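DITP/XTP pyrophosphatase (Mycobacteroides abscessus, PDB 6WWD) probably hydrolyses non-canonical purine nucleoside triphosphates such as XTP, dITP and ITP to their monophosphates and diphosphate, clearing them from the nucleotide pool. Local coordinates at residues 147-152 / 158-163; 52-57 / 132-137; 82-85 / 90-93; 15-20 / 28-33; 107-110 / 116-119. All blocks are in the same frame, centred on the assembly; numbering follows the deposited sequence.

Contact 1: residues 147-152 / 158-163; sequences RIPAGQ and DPIFVP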
loop_
_atom_site.group_PDB
_atom_site.type_symbol
_atom_site.label_atom_id
_atom_site.label_comp_id
_atom_site.label_asym_id
_atom_site.label_seq_id
_atom_site.Cartn_x
_atom_site.Cartn_y
_atom_site.Cartn_z
ATOM N N ARG D 147 6.885 9.946 22.959
ATOM C CA ARG D 147 5.881 10.934 23.312
ATOM C C ARG D 147 6.495 12.276 23.651
ATOM O O ARG D 147 5.832 13.304 23.495
ATOM C CB ARG D 147 5.052 10.436 24.493
ATOM C CG ARG D 147 4.335 9.176 24.143
ATOM C CD ARG D 147 3.224 8.874 25.107
ATOM N NE ARG D 147 2.554 7.644 24.701
ATOM C CZ ARG D 147 1.427 7.603 24.000
ATOM N NH1 ARG D 147 0.819 8.724 23.633
ATOM N NH2 ARG D 147 0.905 6.434 23.673
ATOM N N ILE D 148 7.730 12.286 24.148
ATOM C CA ILE D 148 8.474 13.528 24.372
ATOM C C ILE D 148 9.917 13.326 23.945
ATOM O O ILE D 148 10.497 12.248 24.125
ATOM C CB ILE D 148 8.412 13.982 25.855
ATOM C CG1 ILE D 148 8.996 12.919 26.778
ATOM C CG2 ILE D 148 6.985 14.323 26.268
ATOM C CD1 ILE D 148 9.066 13.337 28.193
ATOM N N PRO D 149 10.535 14.376 23.400
ATOM C CA PRO D 149 11.922 14.243 22.933
ATOM C C PRO D 149 12.886 14.023 24.087
ATOM O O PRO D 149 12.675 14.512 25.193
ATOM C CB PRO D 149 12.198 15.584 22.240
ATOM C CG PRO D 149 10.833 16.213 22.042
ATOM C CD PRO D 149 10.010 15.734 23.184
ATOM N N ALA D 150 13.947 13.264 23.816
ATOM C CA ALA D 150 15.014 13.058 24.784
ATOM C C ALA D 150 16.322 12.838 24.041
ATOM O O ALA D 150 16.331 12.370 22.902
ATOM C CB ALA D 150 14.732 11.887 25.730
ATOM N N GLY D 151 17.420 13.184 24.693
ATOM C CA GLY D 151 18.747 12.979 24.131
ATOM C C GLY D 151 19.274 14.207 23.413
ATOM O O GLY D 151 18.526 15.046 22.908
ATOM N N GLN D 152 20.606 14.311 23.368
ATOM C CA GLN D 152 21.260 15.472 22.789
ATOM C C GLN D 152 22.303 15.121 21.741
ATOM O O GLN D 152 22.870 16.035 21.134
ATOM C CB GLN D 152 21.919 16.316 23.899
ATOM N N ASP D 158 15.932 12.065 15.507
ATOM C CA ASP D 158 16.571 11.234 16.527
ATOM C C ASP D 158 16.005 11.429 17.934
ATOM O O ASP D 158 15.835 10.417 18.637
ATOM C CB ASP D 158 18.086 11.498 16.539
ATOM C CG ASP D 158 18.784 10.920 15.324
ATOM O OD1 ASP D 158 18.118 10.210 14.546
ATOM O OD2 ASP D 158 19.986 11.198 15.129
ATOM N N PRO D 159 15.714 12.651 18.410
ATOM C CA PRO D 159 15.188 12.796 19.781
ATOM C C PRO D 159 13.809 12.178 19.995
ATOM O O PRO D 159 13.425 12.005 21.146
ATOM C CB PRO D 159 15.143 14.323 19.983
ATOM C CG PRO D 159 16.116 14.854 19.021
ATOM C CD PRO D 159 16.058 13.963 17.835
ATOM N N ILE D 160 13.056 11.823 18.946
ATOM C CA ILE D 160 11.735 11.231 19.142
ATOM C C ILE D 160 11.624 9.848 18.518
ATOM O O ILE D 160 10.530 9.294 18.460
ATOM C CB ILE D 160 10.607 12.133 18.604
ATOM C CG1 ILE D 160 10.801 12.378 17.094
ATOM C CG2 ILE D 160 10.459 13.412 19.428
ATOM C CD1 ILE D 160 9.601 13.031 16.461
ATOM N N PHE D 161 12.727 9.282 18.036
ATOM C CA PHE D 161 12.704 7.941 17.462
ATOM C C PHE D 161 13.220 6.954 18.497
ATOM O O PHE D 161 14.376 7.048 18.918
ATOM C CB PHE D 161 13.539 7.862 16.186
ATOM C CG PHE D 161 13.532 6.497 15.548
ATOM C CD1 PHE D 161 12.411 6.043 14.875
ATOM C CD2 PHE D 161 14.637 5.651 15.656
ATOM C CE1 PHE D 161 12.394 4.768 14.287
ATOM C CE2 PHE D 161 14.629 4.375 15.066
ATOM C CZ PHE D 161 13.502 3.937 14.382
ATOM N N VAL D 162 12.372 6.009 18.898
ATOM C CA VAL D 162 12.739 4.979 19.867
ATOM C C VAL D 162 13.030 3.698 19.096
ATOM O O VAL D 162 12.089 3.072 18.575
ATOM C CB VAL D 162 11.635 4.749 20.913
ATOM C CG1 VAL D 162 12.064 3.662 21.890
ATOM C CG2 VAL D 162 11.296 6.047 21.666
ATOM N N PRO D 163 14.287 3.287 18.959
ATOM C CA PRO D 163 14.594 2.004 18.316
ATOM C C PRO D 163 13.973 0.825 19.057
ATOM O O PRO D 163 14.030 0.739 20.285
ATOM C CB PRO D 163 16.127 1.937 18.389
ATOM C CG PRO D 163 16.548 3.333 18.511
ATOM C CD PRO D 163 15.507 3.992 19.370
#
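Pro149 and Pro159 meet in a surface contact between a loop and the 3-10 turn that leads into strand 161-163, where the connection between strands 134-145 and 161-163 of the HAM1-family fold doubles back on itself. Residues 147-152 have no regular structure; Asp158, a predicted substrate-binding residue, opens the 3-10 turn that Pro159 and Ile160 complete. One backbone hydrogen bond ties the two together: Ala150 N donates to Pro159 O over 3.0 Å, with an N-H...O angle of 159° and the donor tilted 18° from the carbonyl plane. The same oxygen also receives a CA-H...O contact, Pro149 CA lying 3.2 Å from Pro159 O. A second such contact runs the other way, from Pro159 CA to Ala150 O at 3.4 Å, and that carbonyl takes a true hydrogen bond from Thr169 OG1. The proline rings touch at their CB atoms, 3.9 Å apart. Next to them Pro149 and Ile160 run alongside each other in the same direction, while Leu106 of helix 98-108 packs against both. With chi1 at 60°, Ile160 tucks CG1 in over its own backbone, which leaves the CG2 branch to face the proline ring: Pro149 CG sits 3.8 Å from Ile160 CG2.

Contact 2: residues 52-57 / 132-137; sequences NALIKA and GEEVVV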
loop_
_atom_site.group_PDB
_atom_site.type_symbol
_atom_site.label_atom_id
_atom_site.label_comp_id
_atom_site.label_asym_id
_atom_site.label_seq_id
_atom_site.Cartn_x
_atom_site.Cartn_y
_atom_site.Cartn_z
ATOM N N ASN D 52 11.767 6.902 -5.279
ATOM C CA ASN D 52 12.356 8.215 -5.446
ATOM C C ASN D 52 13.859 8.133 -5.651
ATOM O O ASN D 52 14.410 8.926 -6.413
ATOM C CB ASN D 52 11.988 9.101 -4.260
ATOM C CG ASN D 52 10.637 9.775 -4.456
ATOM O OD1 ASN D 52 10.546 10.787 -5.140
ATOM N ND2 ASN D 52 9.572 9.193 -3.885
ATOM N N ALA D 53 14.534 7.171 -5.025
ATOM C CA ALA D 53 15.948 6.998 -5.326
ATOM C C ALA D 53 16.129 6.608 -6.785
ATOM O O ALA D 53 17.014 7.131 -7.464
ATOM C CB ALA D 53 16.586 5.956 -4.401
ATOM N N LEU D 54 15.246 5.737 -7.299
ATOM C CA LEU D 54 15.323 5.338 -8.701
ATOM C C LEU D 54 15.063 6.517 -9.632
ATOM O O LEU D 54 15.747 6.671 -10.649
ATOM C CB LEU D 54 14.334 4.201 -8.986
ATOM C CG LEU D 54 14.899 2.815 -8.698
ATOM C CD1 LEU D 54 13.774 1.744 -8.747
ATOM C CD2 LEU D 54 16.012 2.507 -9.719
ATOM N N ILE D 55 14.073 7.352 -9.315
ATOM C CA ILE D 55 13.823 8.513 -10.162
ATOM C C ILE D 55 15.079 9.372 -10.262
ATOM O O ILE D 55 15.474 9.798 -11.354
ATOM C CB ILE D 55 12.620 9.320 -9.641
ATOM C CG1 ILE D 55 11.317 8.550 -9.875
ATOM C CG2 ILE D 55 12.565 10.673 -10.353
ATOM C CD1 ILE D 55 10.118 9.175 -9.174
ATOM N N LYS D 56 15.750 9.605 -9.134
ATOM C CA LYS D 56 16.942 10.449 -9.159
ATOM C C LYS D 56 18.080 9.802 -9.942
ATOM O O LYS D 56 18.802 10.491 -10.672
ATOM C CB LYS D 56 17.391 10.769 -7.738
ATOM C CG LYS D 56 16.774 12.047 -7.218
ATOM C CD LYS D 56 16.305 11.940 -5.786
ATOM C CE LYS D 56 17.418 11.576 -4.854
ATOM N NZ LYS D 56 17.032 11.912 -3.464
ATOM N N ALA D 57 18.264 8.487 -9.805
ATOM C CA ALA D 57 19.366 7.847 -10.515
ATOM C C ALA D 57 19.120 7.817 -12.019
ATOM O O ALA D 57 20.059 8.046 -12.804
ATOM C CB ALA D 57 19.610 6.433 -9.968
ATOM N N GLY D 132 20.653 0.903 -18.875
ATOM C CA GLY D 132 19.288 0.905 -18.389
ATOM C C GLY D 132 18.945 -0.125 -17.331
ATOM O O GLY D 132 17.763 -0.258 -16.986
ATOM N N GLU D 133 19.929 -0.833 -16.783
ATOM C CA GLU D 133 19.670 -1.703 -15.642
ATOM C C GLU D 133 19.312 -0.880 -14.405
ATOM O O GLU D 133 19.891 0.185 -14.161
ATOM C CB GLU D 133 20.904 -2.551 -15.358
ATOM C CG GLU D 133 20.797 -3.398 -14.101
ATOM C CD GLU D 133 22.006 -4.311 -13.913
ATOM O OE1 GLU D 133 22.207 -5.222 -14.737
ATOM O OE2 GLU D 133 22.760 -4.093 -12.939
ATOM N N GLU D 134 18.353 -1.367 -13.614
ATOM C CA GLU D 134 17.911 -0.650 -12.412
ATOM C C GLU D 134 17.918 -1.594 -11.227
ATOM O O GLU D 134 17.274 -2.644 -11.267
ATOM C CB GLU D 134 16.499 -0.081 -12.563
ATOM C CG GLU D 134 16.305 0.800 -13.764
ATOM C CD GLU D 134 14.922 1.407 -13.799
ATOM O OE1 GLU D 134 14.079 0.997 -12.969
ATOM O OE2 GLU D 134 14.682 2.294 -14.646
ATOM N N VAL D 135 18.621 -1.212 -10.164
ATOM C CA VAL D 135 18.608 -1.941 -8.906
ATOM C C VAL D 135 18.392 -0.939 -7.780
ATOM O O VAL D 135 19.035 0.115 -7.740
ATOM C CB VAL D 135 19.922 -2.716 -8.671
ATOM C CG1 VAL D 135 19.859 -3.440 -7.324
ATOM C CG2 VAL D 135 20.216 -3.690 -9.821
ATOM N N VAL D 136 17.521 -1.272 -6.847
ATOM C CA VAL D 136 17.314 -0.420 -5.690
ATOM C C VAL D 136 17.371 -1.276 -4.437
ATOM O O VAL D 136 16.961 -2.445 -4.440
ATOM C CB VAL D 136 15.994 0.374 -5.796
ATOM C CG1 VAL D 136 14.788 -0.539 -5.859
ATOM C CG2 VAL D 136 15.896 1.363 -4.639
ATOM N N VAL D 137 17.977 -0.724 -3.391
ATOM C CA VAL D 137 18.089 -1.382 -2.097
ATOM C C VAL D 137 17.578 -0.414 -1.037
ATOM O O VAL D 137 17.717 0.803 -1.173
ATOM C CB VAL D 137 19.549 -1.816 -1.802
ATOM C CG1 VAL D 137 19.676 -2.497 -0.437
ATOM C CG2 VAL D 137 20.068 -2.728 -2.893
#
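With chi1 at -86°, Leu54 reaches out from helix 49-64 and sets its two methyls against different residues of strand 134-145. Val136 has CG1 between its backbone N and carbonyl carbon (chi1 61°), and that methyl is the one presented to the helix: Leu54 CD1 lies 3.8 Å from Val136 CG1, the two side chains crossing at about a right angle. The other branch goes to the neighbouring inward-facing residue, Leu54 CD2 resting 3.9 Å from Glu134 CB. Val135, between them, points away from the helix. The segments 52-57 and 134-137 run roughly antiparallel, at 140°, their axes 8.9 Å apart at closest approach, in an alpha-on-beta layer that also takes in Ala126 and Val128 of strand 118-128 under Leu54. Along the strand's other edge, residues 135-137 pair antiparallel with a strand of the second subunit, so the sheet continues into that subunit. The extended Glu134 chain carries its carboxylate past the leucine, and OE2 forms a salt bridge with Arg58 NE. Between residues 52-57 and 132-137, then, the contact is apolar, while the salt bridge to Arg58, one turn on from Leu54, gives the buried acid its counter-charge and adds a charged link between the same helix and strand.

Contact 3: residues 82-85 / 90-93; sequences WMPG and RWSG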
loop_
_atom_site.group_PDB
_atom_site.type_symbol
_atom_site.label_atom_id
_atom_site.label_comp_id
_atom_site.label_asym_id
_atom_site.label_seq_id
_atom_site.Cartn_x
_atom_site.Cartn_y
_atom_site.Cartn_z
ATOM N N TRP D 82 2.909 5.653 6.526
ATOM C CA TRP D 82 4.331 5.596 6.207
ATOM C C TRP D 82 4.887 6.916 5.691
ATOM O O TRP D 82 6.039 6.960 5.254
ATOM C CB TRP D 82 4.629 4.415 5.269
ATOM C CG TRP D 82 4.498 3.162 6.107
ATOM C CD1 TRP D 82 5.418 2.680 6.995
ATOM C CD2 TRP D 82 3.354 2.309 6.221
ATOM N NE1 TRP D 82 4.941 1.559 7.624
ATOM C CE2 TRP D 82 3.675 1.306 7.166
ATOM C CE3 TRP D 82 2.111 2.267 5.584
ATOM C CZ2 TRP D 82 2.792 0.286 7.504
ATOM C CZ3 TRP D 82 1.220 1.261 5.937
ATOM C CH2 TRP D 82 1.570 0.280 6.882
ATOM N N MET D 83 4.129 8.008 5.800
ATOM C CA MET D 83 4.720 9.340 5.797
ATOM C C MET D 83 5.382 9.571 7.167
ATOM O O MET D 83 5.181 8.793 8.092
ATOM C CB MET D 83 3.650 10.392 5.483
ATOM C CG MET D 83 2.911 10.175 4.141
ATOM S SD MET D 83 4.049 10.113 2.727
ATOM C CE MET D 83 4.421 11.867 2.559
ATOM N N PRO D 84 6.195 10.624 7.336
ATOM C CA PRO D 84 6.596 11.716 6.443
ATOM C C PRO D 84 7.212 11.268 5.121
ATOM O O PRO D 84 7.131 12.034 4.180
ATOM C CB PRO D 84 7.622 12.487 7.277
ATOM C CG PRO D 84 7.217 12.238 8.683
ATOM C CD PRO D 84 6.799 10.786 8.675
ATOM N N GLY D 85 7.789 10.068 5.055
ATOM C CA GLY D 85 8.262 9.563 3.771
ATOM C C GLY D 85 9.308 10.495 3.196
ATOM O O GLY D 85 10.157 11.022 3.917
ATOM N N ARG D 90 11.107 18.137 5.187
ATOM C CA ARG D 90 10.299 19.343 5.095
ATOM C C ARG D 90 8.880 19.078 5.588
ATOM O O ARG D 90 7.903 19.618 5.064
ATOM C CB ARG D 90 10.318 19.896 3.668
ATOM C CG ARG D 90 9.782 18.969 2.581
ATOM C CD ARG D 90 10.040 19.562 1.196
ATOM N NE ARG D 90 9.164 19.026 0.153
ATOM C CZ ARG D 90 9.327 17.848 -0.460
ATOM N NH1 ARG D 90 10.334 17.035 -0.126
ATOM N NH2 ARG D 90 8.471 17.468 -1.409
ATOM N N TRP D 91 8.758 18.243 6.623
ATOM C CA TRP D 91 7.444 17.768 7.054
ATOM C C TRP D 91 6.545 18.910 7.537
ATOM O O TRP D 91 5.333 18.908 7.275
ATOM C CB TRP D 91 7.604 16.699 8.144
ATOM C CG TRP D 91 6.287 16.031 8.474
ATOM C CD1 TRP D 91 5.683 15.964 9.693
ATOM C CD2 TRP D 91 5.395 15.393 7.547
ATOM N NE1 TRP D 91 4.482 15.305 9.591
ATOM C CE2 TRP D 91 4.281 14.944 8.283
ATOM C CE3 TRP D 91 5.445 15.142 6.173
ATOM C CZ2 TRP D 91 3.208 14.266 7.686
ATOM C CZ3 TRP D 91 4.382 14.465 5.582
ATOM C CH2 TRP D 91 3.280 14.035 6.344
ATOM N N SER D 92 7.126 19.905 8.228
ATOM C CA SER D 92 6.397 21.086 8.678
ATOM C C SER D 92 6.148 22.080 7.556
ATOM O O SER D 92 5.555 23.129 7.796
ATOM C CB SER D 92 7.152 21.769 9.817
ATOM O OG SER D 92 8.415 22.215 9.362
ATOM N N GLY D 93 6.590 21.777 6.350
ATOM C CA GLY D 93 6.416 22.614 5.186
ATOM C C GLY D 93 7.641 23.353 4.729
ATOM O O GLY D 93 7.648 23.849 3.595
#
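The first residue of 82-85 to touch is Met83, its CB 3.8 Å from Trp91 CH2 in an oblique approach to the indole. The Met83 chain then bends at both chi2 (-57°) and chi3 (-76°), which curls the terminal methyl back until CE is 4.0 Å from Trp91 CZ3. A cis peptide bond leads to Pro84, and this ring lies over one face of the indole: CB is 3.6 Å from Trp91 CE3. Its CA makes a CH-pi contact, 3.8 Å from the centroid of the six-membered ring and 20° off the normal. The cis-proline lies in a short, weakly bonded strand at about 84-85, beside strand 67-77, and Trp91 is the second residue of a type I turn from Arg90 to Gly93, on the way to helix 98-108. Trp91 also touches Tyr157, a predicted substrate-binding residue, and Trp91 of the third subunit. Next along, Gly85 accepts a hydrogen bond from Ser88 OG through its carbonyl oxygen, within the connection that brings the chain round to Trp91, whose NE1 is hydrogen-bonded to Gln108 OE1.

Contact 4: residues 15-20 / 28-33; sequences ELSRVL and VELVSL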
loop_
_atom_site.group_PDB
_atom_site.type_symbol
_atom_site.label_atom_id
_atom_site.label_comp_id
_atom_site.label_asym_id
_atom_site.label_seq_id
_atom_site.Cartn_x
_atom_site.Cartn_y
_atom_site.Cartn_z
ATOM N N GLU D 15 32.396 8.253 1.371
ATOM C CA GLU D 15 31.993 6.966 1.934
ATOM C C GLU D 15 31.831 5.912 0.852
ATOM O O GLU D 15 32.248 4.762 1.032
ATOM C CB GLU D 15 30.717 7.127 2.758
ATOM C CG GLU D 15 30.992 7.890 4.037
ATOM C CD GLU D 15 32.403 7.611 4.561
ATOM O OE1 GLU D 15 33.307 8.465 4.367
ATOM O OE2 GLU D 15 32.615 6.516 5.139
ATOM N N LEU D 16 31.250 6.285 -0.285
ATOM C CA LEU D 16 31.133 5.327 -1.374
ATOM C C LEU D 16 32.515 4.923 -1.883
ATOM O O LEU D 16 32.727 3.764 -2.273
ATOM C CB LEU D 16 30.277 5.910 -2.496
ATOM C CG LEU D 16 30.075 4.959 -3.679
ATOM C CD1 LEU D 16 29.309 3.701 -3.254
ATOM C CD2 LEU D 16 29.383 5.648 -4.849
ATOM N N SER D 17 33.472 5.863 -1.893
ATOM C CA SER D 17 34.839 5.489 -2.258
ATOM C C SER D 17 35.394 4.458 -1.288
ATOM O O SER D 17 36.020 3.479 -1.703
ATOM C CB SER D 17 35.747 6.719 -2.291
ATOM O OG SER D 17 35.435 7.536 -3.397
ATOM N N ARG D 18 35.158 4.657 0.013
ATOM C CA ARG D 18 35.680 3.736 1.015
ATOM C C ARG D 18 35.009 2.377 0.921
ATOM O O ARG D 18 35.613 1.365 1.290
ATOM C CB ARG D 18 35.501 4.317 2.415
ATOM N N VAL D 19 33.777 2.328 0.414
ATOM C CA VAL D 19 33.132 1.038 0.246
ATOM C C VAL D 19 33.646 0.352 -1.010
ATOM O O VAL D 19 33.791 -0.875 -1.033
ATOM C CB VAL D 19 31.606 1.219 0.223
ATOM C CG1 VAL D 19 30.912 -0.010 -0.359
ATOM C CG2 VAL D 19 31.096 1.508 1.626
ATOM N N LEU D 20 33.999 1.117 -2.045
ATOM C CA LEU D 20 34.597 0.495 -3.219
ATOM C C LEU D 20 36.039 0.070 -2.977
ATOM O O LEU D 20 36.533 -0.828 -3.671
ATOM C CB LEU D 20 34.535 1.442 -4.421
ATOM C CG LEU D 20 33.145 1.743 -4.983
ATOM C CD1 LEU D 20 33.240 2.599 -6.238
ATOM C CD2 LEU D 20 32.397 0.462 -5.260
ATOM N N VAL D 28 37.746 3.483 -10.395
ATOM C CA VAL D 28 36.404 4.053 -10.396
ATOM C C VAL D 28 36.490 5.424 -9.747
ATOM O O VAL D 28 36.687 5.523 -8.530
ATOM C CB VAL D 28 35.397 3.169 -9.649
ATOM C CG1 VAL D 28 34.053 3.861 -9.561
ATOM C CG2 VAL D 28 35.262 1.826 -10.340
ATOM N N GLU D 29 36.348 6.482 -10.541
ATOM C CA GLU D 29 36.267 7.826 -9.979
ATOM C C GLU D 29 34.812 8.269 -9.905
ATOM O O GLU D 29 34.063 8.158 -10.881
ATOM C CB GLU D 29 37.115 8.854 -10.737
ATOM C CG GLU D 29 37.102 8.808 -12.247
ATOM C CD GLU D 29 38.311 9.534 -12.848
ATOM O OE1 GLU D 29 39.396 9.546 -12.205
ATOM O OE2 GLU D 29 38.177 10.097 -13.960
ATOM N N LEU D 30 34.417 8.716 -8.723
ATOM C CA LEU D 30 33.089 9.236 -8.463
ATOM C C LEU D 30 33.073 10.725 -8.779
ATOM O O LEU D 30 34.014 11.445 -8.445
ATOM C CB LEU D 30 32.742 9.018 -6.997
ATOM C CG LEU D 30 32.912 7.571 -6.540
ATOM C CD1 LEU D 30 32.502 7.458 -5.089
ATOM C CD2 LEU D 30 32.130 6.597 -7.425
ATOM N N VAL D 31 32.012 11.174 -9.435
ATOM C CA VAL D 31 31.774 12.570 -9.768
ATOM C C VAL D 31 30.443 12.929 -9.128
ATOM O O VAL D 31 29.619 12.048 -8.865
ATOM C CB VAL D 31 31.768 12.849 -11.296
ATOM C CG1 VAL D 31 33.018 12.268 -11.957
ATOM C CG2 VAL D 31 30.522 12.269 -11.953
ATOM N N SER D 32 30.276 14.201 -8.777
ATOM C CA SER D 32 29.076 14.685 -8.101
ATOM C C SER D 32 28.229 15.531 -9.051
ATOM O O SER D 32 28.583 15.764 -10.204
ATOM C CB SER D 32 29.442 15.499 -6.856
ATOM O OG SER D 32 29.827 16.809 -7.246
ATOM N N LEU D 33 27.097 16.005 -8.537
ATOM C CA LEU D 33 26.222 16.888 -9.303
ATOM C C LEU D 33 26.886 18.223 -9.640
ATOM O O LEU D 33 26.417 18.919 -10.544
ATOM C CB LEU D 33 24.923 17.100 -8.528
ATOM C CG LEU D 33 24.071 15.831 -8.509
ATOM C CD1 LEU D 33 22.867 15.959 -7.571
ATOM C CD2 LEU D 33 23.609 15.530 -9.928
#
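The axes of the helical residues 15-20 and of strand 29-31 run nearly antiparallel, at 159°, and come within 9.4 Å of each other. The backbones stay well apart, Ser17 CA and Leu30 CA being 7.5 Å from each other, and side chains fill the interval. Leu30 does most of the work from the strand. Its CG stands anti to the carbonyl carbon (chi1 -53°), and the chain beyond is extended, carrying both methyls to the helix. Leu30 CD1 settles between two residues there: it is 3.6 Å from Leu16 CD2, where the leucines meet at a slant, and 3.4 Å from Ser17 OG. That hydroxyl is not left facing carbon alone, since it is hydrogen-bonded to the carbonyl oxygen of Leu13 one turn back in the helix. Farther along, Leu20 crosses Val28 at about a right angle, with Leu20 CD1 3.6 Å from Val28 CG1; the same methyl is a looser 4.3 Å from Leu30 CD2. Leu16 additionally packs on Val5 of strand 2-5 and on Leu191 of the second subunit. Lys12, a predicted substrate-binding residue, is on the same helix. Strand 29-31 lies parallel to strand 2-5, so the contact seats the helix of a beta-alpha-beta crossover, 2-5, 10-22 and 29-31, on its second strand.

Contact 5: residues 107-110 / 116-119; sequences AQLS and RRGA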
loop_
_atom_site.group_PDB
_atom_site.type_symbol
_atom_site.label_atom_id
_atom_site.label_comp_id
_atom_site.label_asym_id
_atom_site.label_seq_id
_atom_site.Cartn_x
_atom_site.Cartn_y
_atom_site.Cartn_z
ATOM N N ALA D 107 2.847 16.367 17.699
ATOM C CA ALA D 107 1.500 16.904 17.855
ATOM C C ALA D 107 0.500 16.106 17.035
ATOM O O ALA D 107 -0.625 15.860 17.487
ATOM C CB ALA D 107 1.456 18.380 17.459
ATOM N N GLN D 108 0.888 15.707 15.818
ATOM C CA GLN D 108 -0.010 14.905 14.989
ATOM C C GLN D 108 -0.358 13.592 15.677
ATOM O O GLN D 108 -1.506 13.135 15.611
ATOM C CB GLN D 108 0.617 14.639 13.610
ATOM C CG GLN D 108 0.651 15.855 12.667
ATOM C CD GLN D 108 1.341 15.557 11.349
ATOM O OE1 GLN D 108 2.336 14.849 11.315
ATOM N NE2 GLN D 108 0.806 16.088 10.262
ATOM N N LEU D 109 0.604 13.005 16.390
ATOM C CA LEU D 109 0.448 11.703 17.016
ATOM C C LEU D 109 0.080 11.780 18.504
ATOM O O LEU D 109 0.072 10.750 19.178
ATOM C CB LEU D 109 1.749 10.913 16.842
ATOM C CG LEU D 109 2.317 10.692 15.434
ATOM C CD1 LEU D 109 3.581 9.841 15.555
ATOM C CD2 LEU D 109 1.335 10.028 14.495
ATOM N N SER D 110 -0.295 12.954 19.016
ATOM C CA SER D 110 -0.289 13.144 20.462
ATOM C C SER D 110 -1.246 12.224 21.198
ATOM O O SER D 110 -1.068 12.000 22.401
ATOM C CB SER D 110 -0.618 14.593 20.814
ATOM O OG SER D 110 -1.967 14.863 20.514
ATOM N N ARG D 116 0.559 1.600 18.746
ATOM C CA ARG D 116 0.309 2.031 17.377
ATOM C C ARG D 116 1.253 3.145 16.947
ATOM O O ARG D 116 1.044 3.767 15.899
ATOM C CB ARG D 116 -1.152 2.450 17.246
ATOM C CG ARG D 116 -2.094 1.316 17.684
ATOM C CD ARG D 116 -3.520 1.779 17.946
ATOM N NE ARG D 116 -4.051 2.618 16.878
ATOM C CZ ARG D 116 -5.120 3.401 17.004
ATOM N NH1 ARG D 116 -5.791 3.446 18.157
ATOM N NH2 ARG D 116 -5.522 4.142 15.973
ATOM N N ARG D 117 2.304 3.395 17.720
ATOM C CA ARG D 117 3.266 4.429 17.391
ATOM C C ARG D 117 4.445 3.906 16.573
ATOM O O ARG D 117 5.495 4.546 16.561
ATOM C CB ARG D 117 3.751 5.111 18.675
ATOM C CG ARG D 117 2.630 5.743 19.511
ATOM C CD ARG D 117 3.162 6.441 20.761
ATOM N NE ARG D 117 3.872 7.670 20.391
ATOM C CZ ARG D 117 3.294 8.843 20.150
ATOM N NH1 ARG D 117 1.973 8.989 20.255
ATOM N NH2 ARG D 117 4.043 9.873 19.807
ATOM N N GLY D 118 4.286 2.769 15.889
ATOM C CA GLY D 118 5.402 2.177 15.162
ATOM C C GLY D 118 5.922 3.066 14.043
ATOM O O GLY D 118 5.174 3.803 13.398
ATOM N N ALA D 119 7.229 2.955 13.790
ATOM C CA ALA D 119 7.916 3.754 12.783
ATOM C C ALA D 119 9.238 3.083 12.420
ATOM O O ALA D 119 9.692 2.167 13.100
ATOM C CB ALA D 119 8.167 5.183 13.285
#
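Arg117 brings its guanidinium up to the side chain of Leu109, whose CB makes the close approach, 3.9 Å from Arg117 NH2, while CD1 stands farther off over one face of the group. The arginine starts out beside the other segment and then turns into it: the chain bends at chi3 (71°) and so brings its flat end up to the end of helix 98-108. There Arg117 NH1 donates to Leu109 O over 2.8 Å. The bond is not straight, with 144° at the hydrogen, and the donor comes from above the carbonyl plane, 41° out of it. Leu109 is the first residue past the helix, and its carbonyl takes the arginine's N-H. Its own side chain packs on the sheet, touching Val77 of strand 67-77 and Ile145 of strand 134-145. The guanidinium has further carbonyl partners: Ile112 O takes NH1, Ile145 O takes NE and Ala146 O takes NH2. The arginine thus joins the loop after helix 98-108 to the end of strand 134-145 while standing at the start of strand 118-128. Hydrogen bonds from NE, NH1 and NH2 to four backbone oxygens fix this buried group in rotation. The guanidinium of Arg147, itself salt-bridged to Asp114, lies nearby, and the carbonyl dipoles probably offset that like charge as well as balancing part of Arg117's own.

From the N terminus, contact 4 closes first, joining helix 10-22 to strand 29-31. Contact 2 then opens on helix 49-64 and closes only at strand 134-145; contacts 3 and 5 both nest inside that long loop, one after the other. Contact 3 spans the turn after strand 84-85, and contact 5 the passage from helix 98-108 to strand 118-128. Contact 1 follows in series, closing the loop between strands 134-145 and 161-163. All five reach the same sheet. Contacts 1 and 4 lie on opposite sides of the chain's centre. Contacts 1 and 5 touch at one end of the sheet, whereas contacts 2 and 4 meet the second subunit, and contacts 3 and 5 the third.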